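Local coordinates for protein racemase (Pseudovibrio sp. JE062, PDB 3MKC) that is of unknown function but belongs to the enolase superfamily, pairing an N-terminal capping domain with a TIM-barrel-like domain, at residues A85-M90 / G293-R298; I173-V178 / A335-Y340; P125-Q128 / G132-K135; I18-Q23 / Q29-V34. One frame throughout, in Å; residues are numbered along the deposited sequence.

Contact 1: A85-M90 / G293-R298; sequences AIWDAM and GLTELR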
loop_
_atom_site.group_PDB
_atom_site.type_symbol
_atom_site.label_atom_id
_atom_site.label_comp_id
_atom_site.label_asym_id
_atom_site.label_seq_id
_atom_site.Cartn_x
_atom_site.Cartn_y
_atom_site.Cartn_z
ATOM N N ALA A 85 15.714 -13.439 -6.064
ATOM C CA ALA A 85 16.899 -13.276 -6.897
ATOM C C ALA A 85 16.664 -12.300 -8.047
ATOM O O ALA A 85 17.548 -11.521 -8.393
ATOM C CB ALA A 85 17.349 -14.629 -7.440
ATOM N N ILE A 86 15.479 -12.344 -8.645
ATOM C CA ILE A 86 15.170 -11.439 -9.749
ATOM C C ILE A 86 15.126 -10.006 -9.217
ATOM O O ILE A 86 15.560 -9.069 -9.882
ATOM C CB ILE A 86 13.829 -11.799 -10.399
ATOM C CG1 ILE A 86 13.909 -13.221 -10.962
ATOM C CG2 ILE A 86 13.496 -10.800 -11.507
ATOM C CD1 ILE A 86 12.590 -13.777 -11.440
ATOM N N TRP A 87 14.605 -9.849 -8.006
ATOM C CA TRP A 87 14.525 -8.540 -7.363
ATOM C C TRP A 87 15.937 -7.958 -7.299
ATOM O O TRP A 87 16.172 -6.826 -7.728
ATOM C CB TRP A 87 13.990 -8.684 -5.934
ATOM C CG TRP A 87 13.465 -7.411 -5.317
ATOM C CD1 TRP A 87 12.154 -7.047 -5.182
ATOM C CD2 TRP A 87 14.237 -6.349 -4.731
ATOM N NE1 TRP A 87 12.059 -5.829 -4.547
ATOM C CE2 TRP A 87 13.322 -5.379 -4.259
ATOM C CE3 TRP A 87 15.611 -6.124 -4.558
ATOM C CZ2 TRP A 87 13.736 -4.201 -3.625
ATOM C CZ3 TRP A 87 16.025 -4.948 -3.925
ATOM C CH2 TRP A 87 15.087 -4.004 -3.467
ATOM N N ASP A 88 16.869 -8.739 -6.757
ATOM C CA ASP A 88 18.252 -8.296 -6.625
ATOM C C ASP A 88 18.878 -7.983 -7.974
ATOM O O ASP A 88 19.630 -7.014 -8.106
ATOM C CB ASP A 88 19.113 -9.357 -5.919
ATOM C CG ASP A 88 18.826 -9.463 -4.429
ATOM O OD1 ASP A 88 18.216 -8.531 -3.859
ATOM O OD2 ASP A 88 19.227 -10.478 -3.825
ATOM N N ALA A 89 18.564 -8.807 -8.970
ATOM C CA ALA A 89 19.121 -8.629 -10.306
ATOM C C ALA A 89 18.658 -7.326 -10.932
ATOM O O ALA A 89 19.455 -6.595 -11.522
ATOM C CB ALA A 89 18.728 -9.806 -11.196
HETATM N N MSE A 90 17.367 -7.043 -10.812
HETATM C CA MSE A 90 16.809 -5.822 -11.366
HETATM C C MSE A 90 17.374 -4.609 -10.630
HETATM O O MSE A 90 17.820 -3.636 -11.254
HETATM C CB MSE A 90 15.279 -5.829 -11.250
HETATM C CG MSE A 90 14.565 -6.816 -12.170
HETATM SE SE MSE A 90 12.650 -6.580 -12.113
HETATM C CE MSE A 90 12.363 -7.250 -10.329
ATOM N N GLY A 293 7.706 -3.617 -3.734
ATOM C CA GLY A 293 6.786 -4.749 -3.778
ATOM C C GLY A 293 6.686 -5.598 -2.526
ATOM O O GLY A 293 7.155 -5.202 -1.456
ATOM N N LEU A 294 6.069 -6.773 -2.664
ATOM C CA LEU A 294 5.900 -7.690 -1.546
ATOM C C LEU A 294 7.248 -8.198 -1.028
ATOM O O LEU A 294 7.425 -8.405 0.174
ATOM C CB LEU A 294 4.995 -8.872 -1.960
ATOM C CG LEU A 294 3.522 -8.488 -2.203
ATOM C CD1 LEU A 294 2.776 -9.594 -2.936
ATOM C CD2 LEU A 294 2.842 -8.206 -0.878
ATOM N N THR A 295 8.211 -8.378 -1.923
ATOM C CA THR A 295 9.512 -8.866 -1.486
ATOM C C THR A 295 10.172 -7.879 -0.530
ATOM O O THR A 295 10.687 -8.266 0.517
ATOM C CB THR A 295 10.444 -9.118 -2.676
ATOM O OG1 THR A 295 9.867 -10.120 -3.523
ATOM C CG2 THR A 295 11.799 -9.603 -2.197
ATOM N N GLU A 296 10.152 -6.601 -0.879
ATOM C CA GLU A 296 10.775 -5.614 -0.005
ATOM C C GLU A 296 9.917 -5.423 1.247
ATOM O O GLU A 296 10.438 -5.193 2.338
ATOM C CB GLU A 296 10.951 -4.282 -0.738
ATOM C CG GLU A 296 11.868 -3.301 0.007
ATOM C CD GLU A 296 13.337 -3.717 -0.003
ATOM O OE1 GLU A 296 13.622 -4.926 -0.092
ATOM O OE2 GLU A 296 14.208 -2.824 0.097
ATOM N N LEU A 297 8.599 -5.530 1.101
ATOM C CA LEU A 297 7.722 -5.376 2.258
ATOM C C LEU A 297 7.968 -6.490 3.275
ATOM O O LEU A 297 7.798 -6.294 4.484
ATOM C CB LEU A 297 6.250 -5.352 1.827
ATOM C CG LEU A 297 5.757 -3.975 1.372
ATOM C CD1 LEU A 297 4.349 -4.086 0.822
ATOM C CD2 LEU A 297 5.780 -2.998 2.545
ATOM N N ARG A 298 8.373 -7.658 2.791
ATOM C CA ARG A 298 8.662 -8.761 3.699
ATOM C C ARG A 298 9.933 -8.442 4.488
ATOM O O ARG A 298 9.988 -8.652 5.697
ATOM C CB ARG A 298 8.858 -10.067 2.932
ATOM C CG ARG A 298 9.088 -11.254 3.845
ATOM C CD ARG A 298 9.354 -12.526 3.061
ATOM N NE ARG A 298 9.249 -13.696 3.923
ATOM C CZ ARG A 298 9.380 -14.953 3.506
ATOM N NH1 ARG A 298 9.629 -15.216 2.228
ATOM N NH2 ARG A 298 9.250 -15.952 4.372
#
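Trp87 reaches toward helix 293-306 with CG anti to its own backbone N (chi1 -162°), and chi2 of 102° turns the indole so that Thr295 meets its five-membered ring and Glu296 its six-membered ring. Thr295 lays its methyl, CG2, over one indole face. Its CB comes within 3.7 Å of Trp87 CD1, and CG2 lies 3.9 Å from the same carbon; the threonine runs antiparallel alongside the tryptophan side chain. Glu296 runs across the tryptophan, nearly perpendicular to it. Its carboxylate plane is only 23° from the ring plane, with OE1 3.6 Å from Trp87 CZ2, an oblique approach without a hydrogen bond.

The polar ends are served from nearby. Trp87 NE1 bonds to Gly292 O, Thr295 OG1 meets Asp111 and Tyr115 of helix 102-122, and Glu296 forms salt bridges with Arg299 and Arg269. The contact thus joins helix 83-93 of the capping domain to a helix of the barrel domain. Arg299 also makes a cation-pi contact with Trp87, so one guanidinium serves both the ring and the acid. Its charge, with that of Arg269, probably offsets the cost of holding a buried carboxylate against an aromatic ring.

Contact 2: I173-V178 / A335-Y340; sequences IRAVKV and APYFEY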
loop_
_atom_site.group_PDB
_atom_site.type_symbol
_atom_site.label_atom_id
_atom_site.label_comp_id
_atom_site.label_asym_id
_atom_site.label_seq_id
_atom_site.Cartn_x
_atom_site.Cartn_y
_atom_site.Cartn_z
ATOM N N ILE A 173 -17.097 -2.805 10.554
ATOM C CA ILE A 173 -15.716 -2.562 10.149
ATOM C C ILE A 173 -14.963 -2.310 11.456
ATOM O O ILE A 173 -15.370 -1.468 12.259
ATOM C CB ILE A 173 -15.601 -1.318 9.237
ATOM C CG1 ILE A 173 -16.405 -1.540 7.953
ATOM C CG2 ILE A 173 -14.142 -1.036 8.911
ATOM C CD1 ILE A 173 -16.016 -2.791 7.192
ATOM N N ARG A 174 -13.872 -3.040 11.665
ATOM C CA ARG A 174 -13.106 -2.919 12.899
ATOM C C ARG A 174 -12.325 -1.621 13.090
ATOM O O ARG A 174 -12.004 -1.258 14.219
ATOM C CB ARG A 174 -12.147 -4.105 13.025
ATOM C CG ARG A 174 -12.805 -5.461 12.858
ATOM C CD ARG A 174 -13.828 -5.721 13.949
ATOM N NE ARG A 174 -14.448 -7.038 13.818
ATOM C CZ ARG A 174 -13.835 -8.191 14.067
ATOM N NH1 ARG A 174 -12.571 -8.209 14.470
ATOM N NH2 ARG A 174 -14.491 -9.337 13.908
ATOM N N ALA A 175 -12.014 -0.924 12.002
ATOM C CA ALA A 175 -11.259 0.321 12.105
ATOM C C ALA A 175 -11.374 1.161 10.841
ATOM O O ALA A 175 -11.478 0.629 9.740
ATOM C CB ALA A 175 -9.787 0.017 12.397
ATOM N N VAL A 176 -11.347 2.478 11.014
ATOM C CA VAL A 176 -11.446 3.399 9.897
ATOM C C VAL A 176 -10.455 4.545 10.058
ATOM O O VAL A 176 -10.055 4.885 11.170
ATOM C CB VAL A 176 -12.866 3.997 9.793
ATOM C CG1 VAL A 176 -13.886 2.881 9.540
ATOM C CG2 VAL A 176 -13.208 4.745 11.073
ATOM N N LYS A 177 -10.056 5.134 8.940
ATOM C CA LYS A 177 -9.139 6.259 8.978
ATOM C C LYS A 177 -9.824 7.457 8.351
ATOM O O LYS A 177 -10.414 7.347 7.280
ATOM C CB LYS A 177 -7.857 5.951 8.199
ATOM C CG LYS A 177 -6.831 7.077 8.273
ATOM C CD LYS A 177 -5.467 6.646 7.747
ATOM C CE LYS A 177 -5.455 6.502 6.230
ATOM N NZ LYS A 177 -4.120 6.062 5.727
ATOM N N VAL A 178 -9.760 8.591 9.035
ATOM C CA VAL A 178 -10.351 9.825 8.535
ATOM C C VAL A 178 -9.194 10.753 8.208
ATOM O O VAL A 178 -8.066 10.498 8.621
ATOM C CB VAL A 178 -11.244 10.483 9.596
ATOM C CG1 VAL A 178 -12.386 9.543 9.963
ATOM C CG2 VAL A 178 -10.417 10.826 10.827
ATOM N N ALA A 335 0.681 -6.511 12.151
ATOM C CA ALA A 335 -0.225 -5.618 12.869
ATOM C C ALA A 335 -1.674 -6.093 12.836
ATOM O O ALA A 335 -2.038 -6.941 12.027
ATOM C CB ALA A 335 -0.125 -4.212 12.289
ATOM N N PRO A 336 -2.526 -5.541 13.720
ATOM C CA PRO A 336 -3.944 -5.925 13.780
ATOM C C PRO A 336 -4.738 -5.578 12.528
ATOM O O PRO A 336 -5.735 -6.232 12.215
ATOM C CB PRO A 336 -4.475 -5.148 14.988
ATOM C CG PRO A 336 -3.257 -4.858 15.806
ATOM C CD PRO A 336 -2.214 -4.555 14.768
ATOM N N TYR A 337 -4.312 -4.533 11.827
ATOM C CA TYR A 337 -5.004 -4.089 10.625
ATOM C C TYR A 337 -4.012 -3.766 9.512
ATOM O O TYR A 337 -2.796 -3.804 9.716
ATOM C CB TYR A 337 -5.813 -2.822 10.918
ATOM C CG TYR A 337 -6.656 -2.884 12.174
ATOM C CD1 TYR A 337 -7.756 -3.734 12.257
ATOM C CD2 TYR A 337 -6.362 -2.073 13.274
ATOM C CE1 TYR A 337 -8.546 -3.776 13.398
ATOM C CE2 TYR A 337 -7.147 -2.107 14.424
ATOM C CZ TYR A 337 -8.238 -2.960 14.478
ATOM O OH TYR A 337 -9.027 -3.000 15.603
ATOM N N PHE A 338 -4.560 -3.459 8.337
ATOM C CA PHE A 338 -3.788 -3.072 7.160
ATOM C C PHE A 338 -4.721 -2.192 6.327
ATOM O O PHE A 338 -5.945 -2.358 6.391
ATOM C CB PHE A 338 -3.318 -4.305 6.378
ATOM C CG PHE A 338 -4.423 -5.097 5.739
ATOM C CD1 PHE A 338 -4.583 -5.093 4.358
ATOM C CD2 PHE A 338 -5.291 -5.855 6.513
ATOM C CE1 PHE A 338 -5.594 -5.835 3.753
ATOM C CE2 PHE A 338 -6.311 -6.604 5.917
ATOM C CZ PHE A 338 -6.459 -6.591 4.535
ATOM N N GLU A 339 -4.170 -1.246 5.570
ATOM C CA GLU A 339 -5.026 -0.353 4.796
ATOM C C GLU A 339 -5.682 -1.024 3.609
ATOM O O GLU A 339 -5.036 -1.734 2.838
ATOM C CB GLU A 339 -4.270 0.888 4.313
ATOM C CG GLU A 339 -5.142 1.823 3.471
ATOM C CD GLU A 339 -4.499 3.169 3.191
ATOM O OE1 GLU A 339 -3.281 3.207 2.924
ATOM O OE2 GLU A 339 -5.218 4.191 3.222
ATOM N N TYR A 340 -6.979 -0.776 3.473
ATOM C CA TYR A 340 -7.751 -1.339 2.387
ATOM C C TYR A 340 -8.810 -0.331 1.956
ATOM O O TYR A 340 -9.405 0.353 2.786
ATOM C CB TYR A 340 -8.432 -2.621 2.849
ATOM C CG TYR A 340 -8.938 -3.492 1.724
ATOM C CD1 TYR A 340 -8.105 -4.426 1.113
ATOM C CD2 TYR A 340 -10.255 -3.389 1.279
ATOM C CE1 TYR A 340 -8.572 -5.244 0.086
ATOM C CE2 TYR A 340 -10.734 -4.199 0.252
ATOM C CZ TYR A 340 -9.888 -5.123 -0.337
ATOM O OH TYR A 340 -10.354 -5.920 -1.346
HETATM O O HOH W 1 -4.015 6.691 2.940
#
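Ala175 CB sits squarely over the Tyr337 ring, 3.9 Å from its centroid and 8° off the ring normal, a CH-pi contact; Pro336 CB lies against the opposite face, offset toward the rim. Arg174 adds its CB at 3.6 Å from Tyr337 CE1, coming in obliquely, while the rest of its chain turns off elsewhere. Farther along, Lys177 NZ and Glu339 OE2 form a salt bridge at 3.3 Å, weak as a hydrogen bond. A water bridges the same two groups: it accepts from Lys177 NZ at 2.9 Å and donates to Glu339 OE2 at 2.8 Å. Lys177 gets there by leaving its backbone with CG anti to N (chi1 -177°) and bending at chi3 (73°), whereas Glu339 comes across as an extended chain.

Strands 175-179 and 339-340 both pair in parallel with strand 137-143 in the TIM-barrel-like domain, so these side chains meet across the strand between them, on its inner side. That strand contributes to the next shell, with Thr143 OG1 bonded to Glu339 OE2 and Tyr141 OH to Lys177 NZ. Glu238 gives Lys177 a second salt-bridge partner, and Asn315 N holds the other glutamate oxygen. At the opposite end Tyr337 OH bonds to Asp207.

Contact 3: P125-Q128 / G132-K135; sequences PAYQ and GTNK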
loop_
_atom_site.group_PDB
_atom_site.type_symbol
_atom_site.label_atom_id
_atom_site.label_comp_id
_atom_site.label_asym_id
_atom_site.label_seq_id
_atom_site.Cartn_x
_atom_site.Cartn_y
_atom_site.Cartn_z
ATOM N N PRO A 125 -1.688 -20.079 -3.878
ATOM C CA PRO A 125 -1.948 -18.662 -3.607
ATOM C C PRO A 125 -0.661 -17.939 -3.241
ATOM O O PRO A 125 0.268 -18.544 -2.707
ATOM C CB PRO A 125 -2.943 -18.704 -2.449
ATOM C CG PRO A 125 -2.616 -19.996 -1.763
ATOM C CD PRO A 125 -2.394 -20.940 -2.914
ATOM N N ALA A 126 -0.618 -16.645 -3.526
ATOM C CA ALA A 126 0.564 -15.842 -3.244
ATOM C C ALA A 126 1.033 -15.898 -1.791
ATOM O O ALA A 126 2.226 -16.026 -1.534
ATOM C CB ALA A 126 0.318 -14.397 -3.659
ATOM N N TYR A 127 0.107 -15.806 -0.839
ATOM C CA TYR A 127 0.500 -15.819 0.565
ATOM C C TYR A 127 1.258 -17.080 0.981
ATOM O O TYR A 127 2.026 -17.057 1.950
ATOM C CB TYR A 127 -0.727 -15.581 1.465
ATOM C CG TYR A 127 -1.609 -16.786 1.699
ATOM C CD1 TYR A 127 -1.277 -17.732 2.661
ATOM C CD2 TYR A 127 -2.770 -16.987 0.950
ATOM C CE1 TYR A 127 -2.066 -18.848 2.879
ATOM C CE2 TYR A 127 -3.573 -18.105 1.161
ATOM C CZ TYR A 127 -3.213 -19.030 2.129
ATOM O OH TYR A 127 -3.999 -20.132 2.359
ATOM N N GLN A 128 1.077 -18.179 0.253
ATOM C CA GLN A 128 1.793 -19.400 0.600
ATOM C C GLN A 128 3.238 -19.307 0.124
ATOM O O GLN A 128 4.135 -19.852 0.756
ATOM C CB GLN A 128 1.104 -20.629 0.008
ATOM C CG GLN A 128 -0.301 -20.821 0.553
ATOM C CD GLN A 128 -0.875 -22.187 0.248
ATOM O OE1 GLN A 128 -0.614 -22.762 -0.806
ATOM N NE2 GLN A 128 -1.680 -22.708 1.168
ATOM N N GLY A 132 3.041 -18.798 4.047
ATOM C CA GLY A 132 1.850 -19.377 4.637
ATOM C C GLY A 132 1.340 -18.519 5.779
ATOM O O GLY A 132 1.884 -17.448 6.057
ATOM N N THR A 133 0.295 -18.976 6.453
ATOM C CA THR A 133 -0.260 -18.200 7.549
ATOM C C THR A 133 -0.857 -19.081 8.623
ATOM O O THR A 133 -1.158 -20.247 8.382
ATOM C CB THR A 133 -1.378 -17.254 7.049
ATOM O OG1 THR A 133 -1.864 -16.456 8.134
ATOM C CG2 THR A 133 -2.541 -18.060 6.486
ATOM N N ASN A 134 -1.021 -18.508 9.811
ATOM C CA ASN A 134 -1.648 -19.214 10.917
ATOM C C ASN A 134 -2.917 -18.458 11.297
ATOM O O ASN A 134 -3.609 -18.825 12.238
ATOM C CB ASN A 134 -0.714 -19.298 12.127
ATOM C CG ASN A 134 0.477 -20.199 11.877
ATOM O OD1 ASN A 134 0.347 -21.269 11.281
ATOM N ND2 ASN A 134 1.645 -19.775 12.339
ATOM N N LYS A 135 -3.203 -17.387 10.565
ATOM C CA LYS A 135 -4.395 -16.580 10.816
ATOM C C LYS A 135 -5.541 -17.181 10.008
ATOM O O LYS A 135 -5.355 -17.561 8.859
ATOM C CB LYS A 135 -4.151 -15.140 10.365
ATOM C CG LYS A 135 -2.922 -14.503 10.989
ATOM C CD LYS A 135 -2.505 -13.217 10.278
ATOM C CE LYS A 135 -1.170 -12.713 10.828
ATOM N NZ LYS A 135 -0.640 -11.521 10.115
#
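Tyr127 O receives the backbone N of Gly132 at 2.9 Å, closing the short turn by which the chain leaves helix 126-129. Gln128 and Gly132 bring their CA atoms within 4.0 Å of each other as the backbone doubles back. At Gly132 phi is 84° and psi -176°, positive phi with extended psi, a combination that glycine accepts because it has no CB to collide with the carbonyl oxygen before it.

Tyr127 sets CG between its backbone N and carbonyl carbon (chi1 80°), with the ring turned toward the 132-135 segment. Gly132 CA lies at the ring edge, near its plane, and Thr133 CG2 approaches obliquely to 3.7 Å from Tyr127 CE1. Gln128 lays its CG over one ring face, offset toward the rim. Thr133 OG1 points elsewhere and accepts from Lys135 N at 2.9 Å, making an ST turn; it also bonds to Phe330 O at the end of helix 319-331, on which the tyrosine packs through Ala331.

The threonine therefore divides its work: its methyl meets the ring, while its hydroxyl ties the approach to strand 137-143 to a barrel helix.

Contact 4: I18-Q23 / Q29-V34; sequences IPVNYQ and QNTVVV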
loop_
_atom_site.group_PDB
_atom_site.type_symbol
_atom_site.label_atom_id
_atom_site.label_comp_id
_atom_site.label_asym_id
_atom_site.label_seq_id
_atom_site.Cartn_x
_atom_site.Cartn_y
_atom_site.Cartn_z
ATOM N N ILE A 18 1.467 -1.326 -18.773
ATOM C CA ILE A 18 0.248 -0.825 -19.386
ATOM C C ILE A 18 -0.397 0.353 -18.686
ATOM O O ILE A 18 -1.100 0.188 -17.693
ATOM C CB ILE A 18 -0.793 -1.958 -19.484
ATOM C CG1 ILE A 18 -0.196 -3.129 -20.262
ATOM C CG2 ILE A 18 -2.071 -1.445 -20.139
ATOM C CD1 ILE A 18 -1.021 -4.393 -20.205
ATOM N N PRO A 19 -0.172 1.566 -19.205
ATOM C CA PRO A 19 -0.746 2.786 -18.630
ATOM C C PRO A 19 -2.271 2.724 -18.666
ATOM O O PRO A 19 -2.850 2.376 -19.691
ATOM C CB PRO A 19 -0.210 3.883 -19.548
ATOM C CG PRO A 19 1.112 3.335 -19.986
ATOM C CD PRO A 19 0.793 1.889 -20.272
ATOM N N VAL A 20 -2.920 3.046 -17.552
ATOM C CA VAL A 20 -4.375 3.034 -17.507
ATOM C C VAL A 20 -4.877 4.353 -16.932
ATOM O O VAL A 20 -4.614 4.680 -15.773
ATOM C CB VAL A 20 -4.910 1.867 -16.647
ATOM C CG1 VAL A 20 -6.439 1.897 -16.628
ATOM C CG2 VAL A 20 -4.415 0.534 -17.206
ATOM N N ASN A 21 -5.597 5.111 -17.754
ATOM C CA ASN A 21 -6.131 6.405 -17.341
ATOM C C ASN A 21 -7.645 6.447 -17.492
ATOM O O ASN A 21 -8.181 6.112 -18.552
ATOM C CB ASN A 21 -5.516 7.523 -18.187
ATOM C CG ASN A 21 -4.047 7.743 -17.888
ATOM O OD1 ASN A 21 -3.690 8.266 -16.830
ATOM N ND2 ASN A 21 -3.183 7.339 -18.818
ATOM N N TYR A 22 -8.330 6.852 -16.430
ATOM C CA TYR A 22 -9.783 6.957 -16.454
ATOM C C TYR A 22 -10.164 8.432 -16.439
ATOM O O TYR A 22 -9.687 9.193 -15.598
ATOM C CB TYR A 22 -10.401 6.273 -15.235
ATOM C CG TYR A 22 -11.913 6.297 -15.256
ATOM C CD1 TYR A 22 -12.633 5.352 -15.983
ATOM C CD2 TYR A 22 -12.621 7.302 -14.595
ATOM C CE1 TYR A 22 -14.028 5.406 -16.055
ATOM C CE2 TYR A 22 -14.011 7.368 -14.662
ATOM C CZ TYR A 22 -14.707 6.416 -15.393
ATOM O OH TYR A 22 -16.086 6.473 -15.465
ATOM N N GLN A 23 -11.026 8.837 -17.365
ATOM C CA GLN A 23 -11.453 10.228 -17.439
ATOM C C GLN A 23 -12.870 10.402 -16.904
ATOM O O GLN A 23 -13.068 10.915 -15.800
ATOM C CB GLN A 23 -11.369 10.715 -18.879
ATOM N N GLN A 29 -7.821 9.536 -11.912
ATOM C CA GLN A 29 -7.479 8.184 -11.477
ATOM C C GLN A 29 -6.667 7.483 -12.547
ATOM O O GLN A 29 -6.988 7.557 -13.732
ATOM C CB GLN A 29 -8.743 7.359 -11.239
ATOM C CG GLN A 29 -9.907 8.148 -10.688
ATOM C CD GLN A 29 -11.202 7.373 -10.740
ATOM O OE1 GLN A 29 -12.280 7.946 -10.586
ATOM N NE2 GLN A 29 -11.107 6.061 -10.952
ATOM N N ASN A 30 -5.626 6.778 -12.131
ATOM C CA ASN A 30 -4.812 6.069 -13.088
ATOM C C ASN A 30 -3.890 5.089 -12.397
ATOM O O ASN A 30 -3.758 5.082 -11.173
ATOM C CB ASN A 30 -3.992 7.061 -13.923
ATOM C CG ASN A 30 -3.097 7.938 -13.071
ATOM O OD1 ASN A 30 -2.310 7.441 -12.269
ATOM N ND2 ASN A 30 -3.211 9.250 -13.244
ATOM N N THR A 31 -3.266 4.245 -13.202
ATOM C CA THR A 31 -2.331 3.274 -12.695
ATOM C C THR A 31 -1.526 2.744 -13.867
ATOM O O THR A 31 -1.734 3.141 -15.022
ATOM C CB THR A 31 -3.043 2.099 -11.991
ATOM O OG1 THR A 31 -2.068 1.298 -11.314
ATOM C CG2 THR A 31 -3.786 1.224 -13.007
ATOM N N VAL A 32 -0.589 1.865 -13.561
ATOM C CA VAL A 32 0.228 1.266 -14.583
ATOM C C VAL A 32 0.241 -0.219 -14.305
ATOM O O VAL A 32 0.901 -0.681 -13.376
ATOM C CB VAL A 32 1.656 1.813 -14.547
ATOM C CG1 VAL A 32 2.460 1.217 -15.674
ATOM C CG2 VAL A 32 1.622 3.328 -14.648
ATOM N N VAL A 33 -0.520 -0.966 -15.092
ATOM C CA VAL A 33 -0.565 -2.406 -14.914
ATOM C C VAL A 33 0.715 -3.016 -15.446
ATOM O O VAL A 33 1.211 -2.617 -16.499
ATOM C CB VAL A 33 -1.749 -3.033 -15.674
ATOM C CG1 VAL A 33 -1.709 -4.551 -15.532
ATOM C CG2 VAL A 33 -3.057 -2.482 -15.141
ATOM N N VAL A 34 1.266 -3.965 -14.701
ATOM C CA VAL A 34 2.464 -4.655 -15.133
ATOM C C VAL A 34 2.072 -6.103 -15.407
ATOM O O VAL A 34 1.641 -6.819 -14.502
ATOM C CB VAL A 34 3.561 -4.634 -14.056
ATOM C CG1 VAL A 34 4.755 -5.460 -14.525
ATOM C CG2 VAL A 34 3.975 -3.202 -13.766
#
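Val20 and Thr31 form the middle of this antiparallel hairpin, bonded in both directions: Val20 N to Thr31 O at 2.8 Å, and Thr31 N to Val20 O at 2.9 Å. Ile18 and Val33 make the next hydrogen-bonded pair, again with a bond each way. On the face carrying Ile18, Val20, Thr31 and Val33 the side chains pack closely. Val20 has CG1 anti to its backbone N (chi1 180°), leaving CG2 beside that N, and this second methyl lies 3.9 Å from Val33 CG2. Leu350 and Leu354 continue this apolar layer, while Thr31 OG1 bonds to Glu47.

The turn end is more open to solvent, and its side chains do not bond across the strands. Exposed Asn21 lies alongside Asn30, both pointing the same way, with their amide planes 76° apart. One approach here is close, Asn21 OD1 to Asn30 CB at 3.2 Å. Beyond them the Tyr22 ring lies alongside the Gln29 side chain, Tyr22 CD2 4.1 Å from Gln29 CD.

Two neighbouring strands of the capping-domain sheet are thus held chiefly by paired backbone bonds and an apolar face; the polar side chains near the turn contribute packing alone.

From the N terminus, contact 4 comes first, closing the hairpin of strands 12-22 and 29-38 before any other contact opens. Contact 1 then starts on helix 83-93 and closes some 200 residues later on helix 293-306, tying the capping domain to the barrel domain. Inside that long loop lies contact 3, a short local turn leading from helix 126-129 toward strand 137-143. Contact 2 opens within the same loop at strand 175-179 but closes after it, at strand 339-340, so contacts 1 and 2 cross. Their centres lie about 26 Å apart on opposite sides of the chain's centre, while contacts 1 and 3 come to about 5 Å between nearest atoms.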